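Local coordinates for protein apoptosis regulator Bcl-2 homolog (Murid herpesvirus 4, PDB 4MI8) that binds host Beclin 1, Bak and Bax, protecting infected cells from apoptosis and inhibiting starvation-induced autophagy during chronic gammaherpesvirus infection, at residues E48-Y53 with G96-E101; T16-T21 with G91-G96; L75-F80 with T121-E126; K66-D71 with T110-L115. All blocks are in the same frame, centred on the assembly; numbering follows the deposited sequence.

Interaction 1. Residues E48-Y53 with G96-E101; sequences EFRRHY and GRYVCE
A stacked arginine pair, Arg50 on Arg97, joins helix 33-56 to helix 86-103. The side chains come from opposite directions and their guanidinium groups lie flat on one another, centres 4.1 Å apart with planes at 30°. Their closest atoms are Arg50 NH2 and Arg97 NH2, 3.4 Å apart, each lying over the other group's face near its rim. Arg50 folds its chain, with bends at chi2 (78°) and chi3 (65°), to lay its guanidinium on that of Arg97. Arg50 CB itself lies at the edge of the Arg97 guanidinium, in its plane, 3.6 Å from Arg97 NH2. The like charges are probably offset by Asp94, one turn before Tyr98 on helix 86-103, whose OD2 takes Arg50 NE and whose OD1 takes Arg97 NH2 as salt bridges. In the all-helical Bcl-2 fold this helix is the central one, and on helix 33-56 the neighbouring Phe49 and Tyr53 pack against the bound Beclin 1 BH3 peptide. Further along, a second acid takes part: Glu101 OE1 makes a long salt bridge of 3.5 Å to Arg97 NH1 and accepts a hydrogen bond of 2.8 Å from a water whose oxygen in turn accepts one of 2.9 Å from Arg50 NH2. That water sits in the plane of the Arg50 guanidinium, at its edge. Tyr98 crosses Arg50 at about a right angle, with its CB 3.8 Å from Arg50 NH2 and its CD1 edge 4.0 Å from Arg50 NH1.

Interaction 2. Residues T16-T21 with G91-G96; sequences TAFLKT and GFFDVG
Phe18 and Phe93 form a T-shaped (edge-to-face) pair that fastens helix 8-23 to helix 86-103, the central helix of the Bcl-2 fold. The edge of Phe93 is directed at one face of Phe18, with centroids 5.2 Å apart and planes at 72°. The touching edge atom is Phe93 CD1, off-centre over the Phe18 ring and 3.8 Å from Phe18 CE2. With its CG anti to the backbone N (chi1 170°), Phe18 extends across toward the second helix and also packs on Ile42 and Ile43 of helix 33-56. Phe93 shares Ile42, so the pair lies where three helices meet.

Besides ring against ring, there is ring against backbone: Phe18 CZ comes within 3.6 Å of Phe93 O. Aliphatic packing is lighter and centres on one methyl branch, Leu19 CD2, which approaches the side-chain-less helix surface at Gly96. All four touching residues are buried, and no hydrogen bond crosses between the segments. Within helix 8-23, Thr21 OG1 donates to Ala17 O over 2.9 Å, from the face of that carbonyl's plane opposite to Thr21 N. At Gly96 the nearest atom to Leu19 CD2 is the carbonyl O, at 4.2 Å.

Interaction 3. Residues L75-F80 with T121-E126; sequences LFTSLF and THFFIE
Phe123 of helix 111-126 inserts its ring among Phe76, Thr77 and Phe80 of helix 68-81. The axes of the two segments approach to 11.5 Å and run nearly parallel, at 29°, and this side chain spans much of the gap. At CB, a chi1 of -174° swings the ring away from the backbone N, toward helix 68-81. Phe123 CG lies 4.2 Å from Phe76 CD2, where the edge of the Phe76 ring turns toward the Phe123 face in an edge-to-face pair. Along one side, CD2 and then CE2 pass beneath the CB of Phe76, a CH-pi contact with Phe76 CB 3.6 Å from the Phe123 centroid. Phe123 CE2 also meets Thr77 CG2 at 3.5 Å, in the ring plane at the edge. On the other side Phe123 CE1 lies 3.6 Å from Phe80 CD2, the two rings inclined at 36°. At the tip, Phe123 CZ reaches the backbone, 3.5 Å from Phe76 O. Helix 68-81 also serves the Bcl-2 groove, since Ser78 hydrogen-bonds the bound BH3 peptide. Thr77 OG1 bonds back to Ser73 O, while the Thr77 methyl, CG2, faces Phe123. With no hydrogen bond across, this aromatic cluster depends on dispersion and on C-H groups meeting ring electrons.

Interaction 4. Residues K66-D71 with T110-L115; sequences KNWKRD and TEDHEL
Thr110 OG1 joins two partners at the start of helix 111-126, just ahead of the turn whose Asp112 and Leu115 meet Trp68 and Lys69. Thr110 OG1 shares a hydrogen bond of 2.8 Å with His113 ND1, either of which could be the donor, and it lies in the plane of that imidazole, at its edge. Asp112 N also gives Thr110 OG1 a bond 3.3 Å long and bent to 123°, a weak capping bond at the N-cap residue. The contact joins the N-terminal turns of helices 68-81 and 111-126 of the Bcl-2 fold. Trp68 carries the buried share. Its CG sits between the backbone N and the carbonyl carbon (chi1 75°), a placement that sends the far rim of the indole across to the second helix. There Trp68 CH2 lies 3.6 Å from Asp112 O, and Trp68 CZ2 lies 4.1 Å from Asp112 CB. The carboxylate of Asp112 stands nearly perpendicular to the indole, with planes 85° apart. Trp68 also packs on Val99 and Val103 of helix 86-103, and on Leu104. Lys69 folds back on its neighbour: Lys69 CD stands 3.6 Å above the plane of the Trp68 ring, toward its rim. The opposite charges of Lys69 NZ and Asp112 OD1, 5.6 Å apart, do not touch but may attract weakly at this more exposed margin. The nearest Leu115 atom to both residues is the methyl CD2, 4.0 Å from Trp68 CH2 and 3.3 Å from Lys69 NZ.

How the interactions relate
From the N terminus, the loop opened at 16-21 on helix 8-23 is closed at 91-96 by interaction 2, that from 48-53 on helix 33-56 at 96-101 by interaction 1, and those from 66-71 and 75-80 on helix 68-81 at 110-115 and 121-126 by interactions 4 and 3. Every loop therefore crosses every other, and none nests. Interactions 1 and 2 meet at Gly96 on helix 86-103, which thereby holds both helix 8-23 and helix 33-56. Interactions 3 and 4 tie the same two helices, 68-81 and 111-126, at centres 15 Å apart. Phe92 touches Phe76 and Phe123, joining interactions 2 and 3, while Val99 packs on Trp68 between interactions 1 and 4.

Interaction 1. Residues E48-Y53 with G96-E101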
# COMPACT_ATOMS: atom_id res chain seq x y z
N GLU A 48 -5.68 2.74 -9.66
CA GLU A 48 -6.84 2.04 -10.20
C GLU A 48 -7.78 1.61 -9.07
O GLU A 48 -9.02 1.75 -9.14
CB GLU A 48 -6.41 0.77 -10.89
CG GLU A 48 -6.00 0.94 -12.30
CD GLU A 48 -7.13 1.58 -13.14
OE1 GLU A 48 -8.18 0.94 -13.31
OE2 GLU A 48 -6.97 2.74 -13.63
N PHE A 49 -7.18 1.09 -8.00
CA PHE A 49 -7.97 0.64 -6.83
C PHE A 49 -8.70 1.87 -6.21
O PHE A 49 -9.88 1.83 -5.90
CB PHE A 49 -7.01 0.05 -5.84
CG PHE A 49 -7.65 -0.40 -4.55
CD1 PHE A 49 -7.91 0.53 -3.51
CD2 PHE A 49 -7.88 -1.81 -4.32
CE1 PHE A 49 -8.46 0.06 -2.30
CE2 PHE A 49 -8.43 -2.24 -3.10
CZ PHE A 49 -8.73 -1.31 -2.09
N ARG A 50 -8.01 2.98 -6.06
CA ARG A 50 -8.65 4.24 -5.56
C ARG A 50 -9.78 4.77 -6.44
O ARG A 50 -10.77 5.26 -5.90
CB ARG A 50 -7.58 5.34 -5.40
CG ARG A 50 -8.12 6.57 -4.67
CD ARG A 50 -8.21 6.31 -3.14
NE ARG A 50 -6.85 6.13 -2.55
CZ ARG A 50 -6.03 7.13 -2.22
NH1 ARG A 50 -6.50 8.39 -2.33
NH2 ARG A 50 -4.80 6.91 -1.71
N ARG A 51 -9.70 4.62 -7.77
CA ARG A 51 -10.79 5.05 -8.64
C ARG A 51 -12.05 4.23 -8.37
O ARG A 51 -13.15 4.74 -8.37
CB ARG A 51 -10.47 4.85 -10.11
CG ARG A 51 -9.64 5.93 -10.76
CD ARG A 51 -9.42 5.58 -12.24
NE ARG A 51 -10.63 5.76 -13.06
CZ ARG A 51 -11.03 6.92 -13.57
NH1 ARG A 51 -10.32 8.02 -13.34
NH2 ARG A 51 -12.14 6.99 -14.32
N HIS A 52 -11.90 2.94 -8.11
CA HIS A 52 -13.12 2.16 -7.76
C HIS A 52 -13.66 2.55 -6.41
O HIS A 52 -14.85 2.66 -6.24
CB HIS A 52 -12.80 0.66 -7.72
CG HIS A 52 -12.42 0.08 -9.05
ND1 HIS A 52 -13.32 -0.14 -10.03
CD2 HIS A 52 -11.22 -0.39 -9.51
CE1 HIS A 52 -12.71 -0.67 -11.10
NE2 HIS A 52 -11.42 -0.81 -10.79
N TYR A 53 -12.78 2.74 -5.42
CA TYR A 53 -13.25 3.19 -4.15
C TYR A 53 -14.05 4.49 -4.31
O TYR A 53 -15.16 4.59 -3.80
CB TYR A 53 -12.09 3.37 -3.17
CG TYR A 53 -12.53 3.93 -1.81
CD1 TYR A 53 -12.64 5.31 -1.63
CD2 TYR A 53 -12.71 3.10 -0.69
CE1 TYR A 53 -13.05 5.84 -0.40
CE2 TYR A 53 -13.09 3.63 0.59
CZ TYR A 53 -13.25 4.99 0.70
OH TYR A 53 -13.61 5.59 1.87
N GLY A 96 -1.13 2.79 2.51
CA GLY A 96 0.20 3.42 2.78
C GLY A 96 0.40 4.67 1.90
O GLY A 96 1.01 5.64 2.35
N ARG A 97 -0.09 4.65 0.66
CA ARG A 97 0.03 5.82 -0.20
C ARG A 97 -0.78 6.98 0.33
O ARG A 97 -0.32 8.11 0.26
CB ARG A 97 -0.43 5.52 -1.61
CG ARG A 97 -0.31 6.72 -2.54
CD ARG A 97 -0.64 6.42 -4.04
NE ARG A 97 -2.04 6.03 -4.23
CZ ARG A 97 -2.95 6.79 -4.87
NH1 ARG A 97 -2.62 7.95 -5.42
NH2 ARG A 97 -4.18 6.37 -5.06
N TYR A 98 -2.00 6.69 0.84
CA TYR A 98 -2.85 7.71 1.44
C TYR A 98 -2.09 8.34 2.61
O TYR A 98 -1.95 9.56 2.64
CB TYR A 98 -4.18 7.14 1.99
CG TYR A 98 -5.09 8.27 2.50
CD1 TYR A 98 -5.93 8.96 1.61
CD2 TYR A 98 -5.11 8.68 3.86
CE1 TYR A 98 -6.75 10.01 2.02
CE2 TYR A 98 -5.94 9.73 4.29
CZ TYR A 98 -6.76 10.38 3.36
OH TYR A 98 -7.61 11.43 3.68
N VAL A 99 -1.64 7.53 3.58
CA VAL A 99 -0.93 8.06 4.73
C VAL A 99 0.21 9.02 4.28
O VAL A 99 0.21 10.20 4.66
CB VAL A 99 -0.34 6.97 5.64
CG1 VAL A 99 0.47 7.63 6.75
CG2 VAL A 99 -1.45 6.13 6.22
N CYS A 100 1.12 8.55 3.43
CA CYS A 100 2.16 9.44 2.89
C CYS A 100 1.59 10.70 2.30
O CYS A 100 2.16 11.76 2.50
CB CYS A 100 2.99 8.81 1.80
SG CYS A 100 3.98 7.46 2.42
N GLU A 101 0.54 10.62 1.52
CA GLU A 101 0.20 11.72 0.67
C GLU A 101 -0.74 12.72 1.33
O GLU A 101 -0.96 13.78 0.80
CB GLU A 101 -0.39 11.24 -0.66
CG GLU A 101 0.59 10.71 -1.68
CD GLU A 101 -0.04 10.31 -2.99
OE1 GLU A 101 -1.24 10.11 -3.08
OE2 GLU A 101 0.66 10.18 -3.97
O HOH W 1 -3.48 9.50 -1.53

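Interaction 2. Residues T16-T21 with G91-G96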
# COMPACT_ATOMS: atom_id res chain seq x y z
N THR A 16 10.20 0.61 0.47
CA THR A 16 10.77 1.89 0.84
C THR A 16 10.81 2.80 -0.41
O THR A 16 10.52 3.99 -0.31
CB THR A 16 12.21 1.70 1.30
OG1 THR A 16 12.27 0.75 2.36
CG2 THR A 16 12.85 3.09 1.75
N ALA A 17 11.18 2.26 -1.57
CA ALA A 17 11.26 3.09 -2.78
C ALA A 17 9.83 3.53 -3.14
O ALA A 17 9.64 4.69 -3.52
CB ALA A 17 11.90 2.31 -3.89
N PHE A 18 8.83 2.67 -2.84
CA PHE A 18 7.42 3.01 -3.11
C PHE A 18 7.04 4.18 -2.24
O PHE A 18 6.52 5.16 -2.78
CB PHE A 18 6.48 1.86 -2.83
CG PHE A 18 5.00 2.25 -2.87
CD1 PHE A 18 4.31 2.38 -4.09
CD2 PHE A 18 4.29 2.51 -1.67
CE1 PHE A 18 2.93 2.69 -4.09
CE2 PHE A 18 2.94 2.82 -1.67
CZ PHE A 18 2.25 2.92 -2.88
N LEU A 19 7.29 4.09 -0.94
CA LEU A 19 6.93 5.19 0.01
C LEU A 19 7.71 6.51 -0.27
O LEU A 19 7.14 7.62 -0.16
CB LEU A 19 7.12 4.77 1.45
CG LEU A 19 6.28 3.55 1.88
CD1 LEU A 19 6.73 3.09 3.29
CD2 LEU A 19 4.82 3.94 1.98
N LYS A 20 8.99 6.40 -0.61
CA LYS A 20 9.80 7.61 -0.86
C LYS A 20 9.27 8.27 -2.13
O LYS A 20 9.12 9.51 -2.17
CB LYS A 20 11.31 7.31 -1.01
CG LYS A 20 11.95 6.74 0.25
CD LYS A 20 13.48 6.56 0.14
CE LYS A 20 14.02 6.19 1.53
NZ LYS A 20 15.49 5.78 1.67
N THR A 21 8.94 7.44 -3.14
CA THR A 21 8.41 7.98 -4.41
C THR A 21 7.11 8.71 -4.18
O THR A 21 6.97 9.81 -4.66
CB THR A 21 8.23 6.91 -5.53
OG1 THR A 21 9.48 6.30 -5.89
CG2 THR A 21 7.66 7.52 -6.78
N GLY A 91 -4.74 -2.80 -2.08
CA GLY A 91 -5.40 -1.96 -1.06
C GLY A 91 -4.45 -1.56 0.09
O GLY A 91 -4.48 -0.40 0.57
N PHE A 92 -3.64 -2.54 0.56
CA PHE A 92 -2.60 -2.32 1.57
C PHE A 92 -1.66 -1.18 1.10
O PHE A 92 -1.30 -0.22 1.85
CB PHE A 92 -1.91 -3.68 1.76
CG PHE A 92 -0.51 -3.62 2.38
CD1 PHE A 92 0.59 -3.47 1.59
CD2 PHE A 92 -0.32 -3.95 3.75
CE1 PHE A 92 1.88 -3.56 2.13
CE2 PHE A 92 0.97 -4.01 4.31
CZ PHE A 92 2.08 -3.82 3.49
N PHE A 93 -1.23 -1.27 -0.14
CA PHE A 93 -0.33 -0.23 -0.61
C PHE A 93 -1.06 1.07 -0.74
O PHE A 93 -0.43 2.12 -0.60
CB PHE A 93 0.34 -0.62 -1.94
CG PHE A 93 1.57 -1.51 -1.75
CD1 PHE A 93 2.76 -0.96 -1.23
CD2 PHE A 93 1.52 -2.91 -2.06
CE1 PHE A 93 3.86 -1.78 -1.02
CE2 PHE A 93 2.67 -3.75 -1.81
CZ PHE A 93 3.81 -3.20 -1.31
N ASP A 94 -2.36 1.06 -1.08
CA ASP A 94 -3.05 2.38 -1.30
C ASP A 94 -3.29 3.00 0.03
O ASP A 94 -3.37 4.25 0.15
CB ASP A 94 -4.43 2.17 -1.93
CG ASP A 94 -5.04 3.46 -2.44
OD1 ASP A 94 -4.26 4.37 -2.85
OD2 ASP A 94 -6.30 3.59 -2.49
N VAL A 95 -3.52 2.16 1.05
CA VAL A 95 -3.56 2.77 2.42
C VAL A 95 -2.25 3.47 2.77
O VAL A 95 -2.25 4.65 3.24
CB VAL A 95 -3.94 1.75 3.49
CG1 VAL A 95 -3.65 2.33 4.87
CG2 VAL A 95 -5.41 1.26 3.22
N GLY A 96 -1.13 2.79 2.51
CA GLY A 96 0.20 3.42 2.78
C GLY A 96 0.40 4.67 1.90
O GLY A 96 1.01 5.64 2.35

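Interaction 3. Residues L75-F80 with T121-E126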
# COMPACT_ATOMS: atom_id res chain seq x y z
N LEU A 75 -6.12 -2.17 11.01
CA LEU A 75 -6.58 -2.11 9.63
C LEU A 75 -5.94 -3.21 8.80
O LEU A 75 -6.66 -3.97 8.16
CB LEU A 75 -6.35 -0.76 8.95
CG LEU A 75 -6.86 -0.69 7.47
CD1 LEU A 75 -8.35 -1.02 7.32
CD2 LEU A 75 -6.59 0.71 7.01
N PHE A 76 -4.59 -3.34 8.87
CA PHE A 76 -3.89 -4.29 7.96
C PHE A 76 -4.36 -5.68 8.24
O PHE A 76 -4.64 -6.45 7.32
CB PHE A 76 -2.35 -4.22 8.00
CG PHE A 76 -1.74 -2.97 7.37
CD1 PHE A 76 -2.39 -2.26 6.31
CD2 PHE A 76 -0.51 -2.53 7.80
CE1 PHE A 76 -1.77 -1.12 5.71
CE2 PHE A 76 0.09 -1.40 7.24
CZ PHE A 76 -0.53 -0.70 6.18
N THR A 77 -4.44 -6.04 9.53
CA THR A 77 -4.88 -7.39 9.87
C THR A 77 -6.34 -7.71 9.41
O THR A 77 -6.58 -8.80 8.87
CB THR A 77 -4.56 -7.79 11.36
OG1 THR A 77 -4.92 -6.71 12.23
CG2 THR A 77 -3.02 -8.10 11.56
N SER A 78 -7.30 -6.77 9.57
CA SER A 78 -8.67 -7.04 9.03
C SER A 78 -8.68 -7.21 7.54
O SER A 78 -9.26 -8.16 7.01
CB SER A 78 -9.79 -6.07 9.50
OG SER A 78 -9.49 -4.69 9.30
N LEU A 79 -7.91 -6.34 6.88
CA LEU A 79 -7.79 -6.42 5.44
C LEU A 79 -7.32 -7.82 4.93
O LEU A 79 -7.60 -8.19 3.77
CB LEU A 79 -6.88 -5.25 5.02
CG LEU A 79 -6.51 -4.95 3.61
CD1 LEU A 79 -7.81 -4.65 2.88
CD2 LEU A 79 -5.53 -3.75 3.61
N PHE A 80 -6.63 -8.63 5.77
CA PHE A 80 -6.20 -9.97 5.27
C PHE A 80 -6.85 -11.18 6.00
O PHE A 80 -6.54 -12.38 5.70
CB PHE A 80 -4.68 -10.07 5.19
CG PHE A 80 -4.05 -9.11 4.16
CD1 PHE A 80 -3.99 -9.44 2.83
CD2 PHE A 80 -3.52 -7.88 4.55
CE1 PHE A 80 -3.42 -8.59 1.89
CE2 PHE A 80 -2.92 -7.02 3.62
CZ PHE A 80 -2.88 -7.37 2.28
N THR A 121 6.53 -2.82 6.03
CA THR A 121 7.55 -3.82 5.72
C THR A 121 7.47 -5.02 6.65
O THR A 121 7.71 -6.16 6.24
CB THR A 121 8.97 -3.23 5.78
OG1 THR A 121 9.06 -2.11 4.89
CG2 THR A 121 10.00 -4.27 5.38
N HIS A 122 7.13 -4.77 7.91
CA HIS A 122 7.03 -5.82 8.91
C HIS A 122 5.80 -6.65 8.72
O HIS A 122 5.76 -7.84 9.11
CB HIS A 122 7.07 -5.23 10.31
CG HIS A 122 8.38 -4.57 10.67
ND1 HIS A 122 8.48 -3.63 11.62
CD2 HIS A 122 9.66 -4.75 10.16
CE1 HIS A 122 9.76 -3.23 11.72
NE2 HIS A 122 10.48 -3.92 10.83
N PHE A 123 4.77 -6.04 8.14
CA PHE A 123 3.54 -6.71 7.92
C PHE A 123 3.63 -7.49 6.63
O PHE A 123 3.22 -8.65 6.59
CB PHE A 123 2.37 -5.72 7.92
CG PHE A 123 1.05 -6.39 7.84
CD1 PHE A 123 0.63 -6.98 6.64
CD2 PHE A 123 0.23 -6.53 9.00
CE1 PHE A 123 -0.58 -7.67 6.54
CE2 PHE A 123 -1.00 -7.18 8.89
CZ PHE A 123 -1.42 -7.75 7.67
N PHE A 124 4.13 -6.85 5.56
CA PHE A 124 4.22 -7.54 4.27
C PHE A 124 5.01 -8.85 4.49
O PHE A 124 4.58 -9.93 4.07
CB PHE A 124 4.95 -6.63 3.28
CG PHE A 124 4.92 -7.11 1.87
CD1 PHE A 124 5.81 -8.05 1.40
CD2 PHE A 124 3.97 -6.55 0.98
CE1 PHE A 124 5.80 -8.45 0.07
CE2 PHE A 124 3.92 -6.95 -0.33
CZ PHE A 124 4.84 -7.87 -0.79
N ILE A 125 6.18 -8.73 5.11
CA ILE A 125 7.01 -9.92 5.33
C ILE A 125 6.42 -10.92 6.34
O ILE A 125 6.21 -12.07 5.97
CB ILE A 125 8.48 -9.60 5.61
CG1 ILE A 125 9.04 -8.76 4.44
CG2 ILE A 125 9.25 -10.90 5.78
CD1 ILE A 125 10.46 -8.28 4.60
N GLU A 126 6.11 -10.47 7.56
CA GLU A 126 5.58 -11.39 8.58
C GLU A 126 4.37 -12.14 8.05
O GLU A 126 4.22 -13.32 8.35
CB GLU A 126 5.29 -10.69 9.91
CG GLU A 126 6.50 -10.65 10.84
CD GLU A 126 6.84 -9.25 11.39
OE1 GLU A 126 5.91 -8.57 11.90
OE2 GLU A 126 8.04 -8.80 11.34

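Interaction 4. Residues K66-D71 with T110-L115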
# COMPACT_ATOMS: atom_id res chain seq x y z
N LYS A 66 -6.39 9.09 10.01
CA LYS A 66 -5.82 10.10 10.87
C LYS A 66 -5.21 9.43 12.10
O LYS A 66 -4.28 9.94 12.65
CB LYS A 66 -6.86 11.15 11.30
CG LYS A 66 -8.02 10.61 12.14
CD LYS A 66 -8.93 11.72 12.69
CE LYS A 66 -9.72 12.40 11.57
NZ LYS A 66 -11.16 12.65 11.89
N ASN A 67 -5.72 8.26 12.51
CA ASN A 67 -5.17 7.57 13.68
C ASN A 67 -4.34 6.34 13.34
O ASN A 67 -4.24 5.42 14.15
CB ASN A 67 -6.27 7.15 14.63
CG ASN A 67 -7.43 8.14 14.65
OD1 ASN A 67 -7.22 9.35 14.52
ND2 ASN A 67 -8.65 7.63 14.82
N TRP A 68 -3.75 6.35 12.15
CA TRP A 68 -2.92 5.25 11.67
C TRP A 68 -1.90 4.87 12.68
O TRP A 68 -1.56 3.69 12.83
CB TRP A 68 -2.23 5.66 10.39
CG TRP A 68 -1.06 6.61 10.58
CD1 TRP A 68 -1.10 8.00 10.60
CD2 TRP A 68 0.38 6.26 10.72
NE1 TRP A 68 0.16 8.51 10.75
CE2 TRP A 68 1.09 7.53 10.82
CE3 TRP A 68 1.09 5.08 10.76
CZ2 TRP A 68 2.47 7.59 10.98
CZ3 TRP A 68 2.47 5.15 10.91
CH2 TRP A 68 3.15 6.38 11.01
N LYS A 69 -1.38 5.87 13.37
CA LYS A 69 -0.44 5.65 14.48
C LYS A 69 -0.61 4.36 15.32
O LYS A 69 0.30 3.51 15.34
CB LYS A 69 -0.39 6.89 15.36
CG LYS A 69 0.39 8.07 14.76
CD LYS A 69 1.89 7.85 14.55
CE LYS A 69 2.51 6.71 15.38
NZ LYS A 69 2.50 5.45 14.56
N ARG A 70 -1.78 4.20 15.98
CA ARG A 70 -2.08 3.02 16.81
C ARG A 70 -2.90 1.95 16.08
O ARG A 70 -2.84 0.78 16.44
CB ARG A 70 -2.79 3.46 18.10
CG ARG A 70 -2.91 2.37 19.20
CD ARG A 70 -3.12 2.90 20.64
NE ARG A 70 -3.64 1.87 21.56
CZ ARG A 70 -3.78 1.98 22.88
NH1 ARG A 70 -3.43 3.08 23.53
NH2 ARG A 70 -4.26 0.97 23.59
N ASP A 71 -3.63 2.35 15.04
CA ASP A 71 -4.60 1.49 14.34
C ASP A 71 -4.14 0.86 13.03
O ASP A 71 -4.85 -0.00 12.49
CB ASP A 71 -5.86 2.29 14.00
CG ASP A 71 -6.50 2.94 15.23
OD1 ASP A 71 -6.09 2.65 16.38
OD2 ASP A 71 -7.42 3.76 15.03
N THR A 110 10.34 11.99 6.83
CA THR A 110 10.36 12.20 8.28
C THR A 110 10.47 10.88 8.96
O THR A 110 10.41 9.82 8.31
CB THR A 110 9.09 12.89 8.78
OG1 THR A 110 8.02 11.96 8.74
CG2 THR A 110 8.73 14.09 7.90
N GLU A 111 10.58 10.95 10.28
CA GLU A 111 10.73 9.79 11.12
C GLU A 111 9.49 8.92 11.16
O GLU A 111 9.61 7.73 11.36
CB GLU A 111 11.09 10.22 12.54
CG GLU A 111 12.32 11.13 12.62
CD GLU A 111 13.64 10.43 12.24
OE1 GLU A 111 14.01 9.47 12.98
OE2 GLU A 111 14.32 10.83 11.25
N ASP A 112 8.32 9.54 11.01
CA ASP A 112 7.05 8.84 10.86
C ASP A 112 6.93 8.08 9.55
O ASP A 112 6.33 7.01 9.52
CB ASP A 112 5.88 9.80 10.90
CG ASP A 112 5.52 10.22 12.29
OD1 ASP A 112 6.04 9.60 13.25
OD2 ASP A 112 4.72 11.17 12.41
N HIS A 113 7.48 8.65 8.47
CA HIS A 113 7.64 7.87 7.25
C HIS A 113 8.38 6.59 7.47
O HIS A 113 7.98 5.54 6.95
CB HIS A 113 8.39 8.63 6.21
CG HIS A 113 7.59 9.74 5.60
ND1 HIS A 113 7.43 10.92 6.21
CD2 HIS A 113 6.96 9.83 4.35
CE1 HIS A 113 6.69 11.73 5.40
NE2 HIS A 113 6.43 11.06 4.26
N GLU A 114 9.44 6.66 8.28
CA GLU A 114 10.27 5.49 8.60
C GLU A 114 9.49 4.49 9.39
O GLU A 114 9.66 3.32 9.21
CB GLU A 114 11.57 5.91 9.32
CG GLU A 114 12.66 6.35 8.31
CD GLU A 114 13.85 7.13 8.93
OE1 GLU A 114 13.79 7.56 10.12
OE2 GLU A 114 14.87 7.33 8.21
N LEU A 115 8.59 4.97 10.22
CA LEU A 115 7.69 4.15 11.04
C LEU A 115 6.60 3.48 10.18
O LEU A 115 6.31 2.27 10.29
CB LEU A 115 7.02 5.10 12.01
CG LEU A 115 6.70 4.55 13.37
CD1 LEU A 115 8.02 4.38 14.16
CD2 LEU A 115 5.74 5.57 13.97